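PDB 6JYI: transcriptional repressor PadR, which probably binds DNA as a dimeric PadR-family transcription factor that represses genes through a winged helix-turn-helix domain. Local coordinates for residues A[9-17]-A[49-59]. Residues are numbered along the deposited sequence; the frame is centred on the assembly and turned at random.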
loop_
_atom_site.group_PDB
_atom_site.type_symbol
_atom_site.label_atom_id
_atom_site.label_comp_id
_atom_site.label_asym_id
_atom_site.label_seq_id
_atom_site.Cartn_x
_atom_site.Cartn_y
_atom_site.Cartn_z
ATOM N N GLY A 9 10.370 -8.885 1.122
ATOM C CA GLY A 9 10.934 -8.219 2.289
ATOM C C GLY A 9 12.444 -8.354 2.416
ATOM O O GLY A 9 13.110 -7.402 2.802
ATOM N N ARG A 10 12.978 -9.539 2.131
ATOM C CA ARG A 10 14.415 -9.791 2.189
ATOM C C ARG A 10 15.176 -8.877 1.185
ATOM O O ARG A 10 16.261 -8.376 1.467
ATOM C CB ARG A 10 14.695 -11.239 1.855
ATOM C CG ARG A 10 14.115 -12.239 2.826
ATOM C CD ARG A 10 13.967 -13.606 2.165
ATOM N NE ARG A 10 15.233 -14.147 1.631
ATOM C CZ ARG A 10 15.982 -15.077 2.219
ATOM N NH1 ARG A 10 15.636 -15.583 3.400
ATOM N NH2 ARG A 10 17.097 -15.512 1.627
ATOM N N ASP A 11 14.574 -8.646 0.038
ATOM C CA ASP A 11 15.224 -7.797 -1.008
ATOM C C ASP A 11 15.235 -6.338 -0.701
ATOM O O ASP A 11 16.113 -5.627 -1.192
ATOM C CB ASP A 11 14.589 -8.054 -2.356
ATOM C CG ASP A 11 14.566 -9.480 -2.655
ATOM O OD1 ASP A 11 15.664 -10.042 -2.702
ATOM O OD2 ASP A 11 13.474 -10.075 -2.801
ATOM N N VAL A 12 14.305 -5.876 0.143
ATOM C CA VAL A 12 14.401 -4.523 0.644
ATOM C C VAL A 12 15.724 -4.351 1.398
ATOM O O VAL A 12 16.473 -3.389 1.155
ATOM C CB VAL A 12 13.233 -4.117 1.596
ATOM C CG1 VAL A 12 13.482 -2.743 2.143
ATOM C CG2 VAL A 12 11.838 -4.196 0.911
ATOM N N VAL A 13 16.010 -5.296 2.295
ATOM C CA VAL A 13 17.234 -5.268 3.088
ATOM C C VAL A 13 18.453 -5.461 2.220
ATOM O O VAL A 13 19.396 -4.693 2.314
ATOM C CB VAL A 13 17.191 -6.322 4.224
ATOM C CG1 VAL A 13 18.540 -6.414 4.929
ATOM C CG2 VAL A 13 16.041 -5.958 5.207
ATOM N N LEU A 14 18.438 -6.464 1.340
ATOM C CA LEU A 14 19.604 -6.695 0.448
ATOM C C LEU A 14 19.865 -5.519 -0.431
ATOM O O LEU A 14 21.034 -5.082 -0.604
ATOM C CB LEU A 14 19.420 -7.962 -0.398
ATOM C CG LEU A 14 19.397 -9.245 0.441
ATOM C CD1 LEU A 14 18.914 -10.480 -0.399
ATOM C CD2 LEU A 14 20.792 -9.532 0.993
ATOM N N GLY A 15 18.803 -4.957 -1.002
ATOM C CA GLY A 15 19.004 -3.755 -1.788
ATOM C C GLY A 15 19.622 -2.598 -1.061
ATOM O O GLY A 15 20.485 -1.888 -1.606
ATOM N N LEU A 16 19.208 -2.376 0.167
ATOM C CA LEU A 16 19.791 -1.304 0.958
ATOM C C LEU A 16 21.293 -1.508 1.155
ATOM O O LEU A 16 22.106 -0.590 0.946
ATOM C CB LEU A 16 19.088 -1.235 2.311
ATOM C CG LEU A 16 17.738 -0.526 2.336
ATOM C CD1 LEU A 16 17.135 -0.611 3.778
ATOM C CD2 LEU A 16 17.880 0.937 1.881
ATOM N N LEU A 17 21.665 -2.751 1.439
ATOM C CA LEU A 17 23.063 -3.114 1.688
ATOM C C LEU A 17 23.945 -3.119 0.425
ATOM O O LEU A 17 25.154 -3.025 0.517
ATOM C CB LEU A 17 23.120 -4.462 2.427
ATOM C CG LEU A 17 22.524 -4.439 3.829
ATOM C CD1 LEU A 17 22.502 -5.853 4.491
ATOM C CD2 LEU A 17 23.291 -3.453 4.709
ATOM N N THR A 49 14.691 -10.612 9.808
ATOM C CA THR A 49 15.147 -10.742 8.425
ATOM C C THR A 49 16.675 -10.674 8.338
ATOM O O THR A 49 17.288 -11.461 7.615
ATOM C CB THR A 49 14.504 -9.680 7.506
ATOM O OG1 THR A 49 13.097 -9.829 7.542
ATOM C CG2 THR A 49 14.963 -9.835 6.019
ATOM N N LEU A 50 17.287 -9.752 9.078
ATOM C CA LEU A 50 18.734 -9.656 9.127
ATOM C C LEU A 50 19.345 -10.973 9.633
ATOM O O LEU A 50 20.267 -11.521 9.021
ATOM C CB LEU A 50 19.164 -8.479 10.010
ATOM C CG LEU A 50 18.925 -7.089 9.427
ATOM C CD1 LEU A 50 18.999 -5.999 10.505
ATOM C CD2 LEU A 50 19.915 -6.838 8.302
ATOM N N ARG A 51 18.772 -11.537 10.687
ATOM C CA ARG A 51 19.315 -12.756 11.304
ATOM C C ARG A 51 19.201 -13.931 10.322
ATOM O O ARG A 51 20.106 -14.753 10.218
ATOM C CB ARG A 51 18.587 -13.067 12.623
ATOM C CG ARG A 51 18.856 -14.470 13.221
ATOM C CD ARG A 51 20.351 -14.924 13.262
ATOM N NE ARG A 51 21.298 -13.930 13.781
ATOM C CZ ARG A 51 21.351 -13.510 15.051
ATOM N NH1 ARG A 51 20.482 -13.964 15.959
ATOM N NH2 ARG A 51 22.268 -12.607 15.417
ATOM N N GLN A 52 18.103 -13.983 9.580
ATOM C CA GLN A 52 17.893 -15.066 8.621
ATOM C C GLN A 52 18.879 -14.960 7.446
ATOM O O GLN A 52 19.475 -15.965 6.993
ATOM C CB GLN A 52 16.459 -15.057 8.109
ATOM C CG GLN A 52 16.140 -16.240 7.132
ATOM C CD GLN A 52 16.443 -17.596 7.738
ATOM O OE1 GLN A 52 16.222 -17.818 8.937
ATOM N NE2 GLN A 52 16.953 -18.528 6.916
ATOM N N LEU A 53 19.060 -13.738 6.976
ATOM C CA LEU A 53 19.978 -13.484 5.868
ATOM C C LEU A 53 21.404 -13.832 6.329
ATOM O O LEU A 53 22.184 -14.389 5.563
ATOM C CB LEU A 53 19.860 -12.036 5.387
ATOM C CG LEU A 53 18.559 -11.701 4.656
ATOM C CD1 LEU A 53 18.464 -10.198 4.485
ATOM C CD2 LEU A 53 18.463 -12.429 3.260
ATOM N N GLU A 54 21.738 -13.547 7.569
ATOM C CA GLU A 54 23.070 -13.898 8.071
ATOM C C GLU A 54 23.186 -15.417 8.172
ATOM O O GLU A 54 24.206 -16.012 7.819
ATOM C CB GLU A 54 23.269 -13.398 9.475
ATOM C CG GLU A 54 23.301 -11.921 9.667
ATOM C CD GLU A 54 23.393 -11.628 11.156
ATOM O OE1 GLU A 54 24.463 -11.918 11.725
ATOM O OE2 GLU A 54 22.374 -11.182 11.735
ATOM N N ASN A 55 22.139 -16.044 8.701
ATOM C CA ASN A 55 22.160 -17.512 8.859
ATOM C C ASN A 55 22.370 -18.203 7.508
ATOM O O ASN A 55 22.964 -19.283 7.438
ATOM C CB ASN A 55 20.849 -18.018 9.467
ATOM C CG ASN A 55 20.741 -17.750 10.954
ATOM O OD1 ASN A 55 19.707 -18.054 11.562
ATOM N ND2 ASN A 55 21.793 -17.209 11.556
ATOM N N GLU A 56 21.834 -17.618 6.454
ATOM C CA GLU A 56 21.977 -18.199 5.099
ATOM C C GLU A 56 23.222 -17.759 4.362
ATOM O O GLU A 56 23.440 -18.195 3.239
ATOM C CB GLU A 56 20.795 -17.832 4.199
ATOM C CG GLU A 56 19.458 -18.350 4.647
ATOM C CD GLU A 56 18.340 -17.880 3.737
ATOM O OE1 GLU A 56 18.627 -17.516 2.572
ATOM O OE2 GLU A 56 17.178 -17.872 4.183
ATOM N N GLY A 57 23.985 -16.823 4.921
ATOM C CA GLY A 57 25.194 -16.369 4.258
ATOM C C GLY A 57 25.005 -15.273 3.228
ATOM O O GLY A 57 25.905 -15.016 2.444
ATOM N N LYS A 58 23.851 -14.617 3.243
ATOM C CA LYS A 58 23.535 -13.556 2.262
ATOM C C LYS A 58 24.117 -12.215 2.713
ATOM O O LYS A 58 24.351 -11.316 1.896
ATOM C CB LYS A 58 22.050 -13.356 2.094
ATOM C CG LYS A 58 21.221 -14.541 1.712
ATOM C CD LYS A 58 21.766 -15.258 0.553
ATOM C CE LYS A 58 20.624 -16.069 -0.096
ATOM N NZ LYS A 58 20.991 -17.394 -0.130
ATOM N N ILE A 59 24.271 -12.061 4.022
ATOM C CA ILE A 59 24.908 -10.916 4.607
ATOM C C ILE A 59 25.802 -11.404 5.737
ATOM O O ILE A 59 25.626 -12.537 6.214
ATOM C CB ILE A 59 23.847 -9.857 5.114
ATOM C CG1 ILE A 59 23.085 -10.364 6.353
ATOM C CG2 ILE A 59 22.832 -9.493 4.011
ATOM C CD1 ILE A 59 22.070 -9.368 6.901
#
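E56 OE2 takes two donors: R10 NH1 at 2.9 Å, coming from above the carboxylate plane, and Q52 NE2 at 2.8 Å on the anti lone pair. The other oxygen, OE1, receives R10 NH2 at 2.7 Å in a nearly straight bond (171°). The guanidinium therefore grips the carboxylate end-on, with the two planes 27° apart. K58 NZ adds a longer salt bridge to OE1, and E84 of helix 79-89 pairs with R10 NE. A bend at chi3 in the R10 chain turns one face of the guanidinium to L53, whose CD2 lies 3.7 Å from its plane, over the centre. Beneath this polar cluster the contact turns apolar. V13 holds CG1 anti to its backbone N, where it touches both L50 CD2 and L53 CD1, while T49 CG2 rests on R10 CA. The helix axes cross at -76°. Past the Schellman turn at G57, L14 and L17 pack on I59, the first residue of strand 59-64, which pairs with 72-77 as the wing; I59 CG2 meets L14 CD2 at 3.6 Å and also touches L17 CD1. R10 and K58, with the Q52 amide donating to OE2, probably favour the ionised form of E56, and the bidentate grip should limit rotation of its carboxylate.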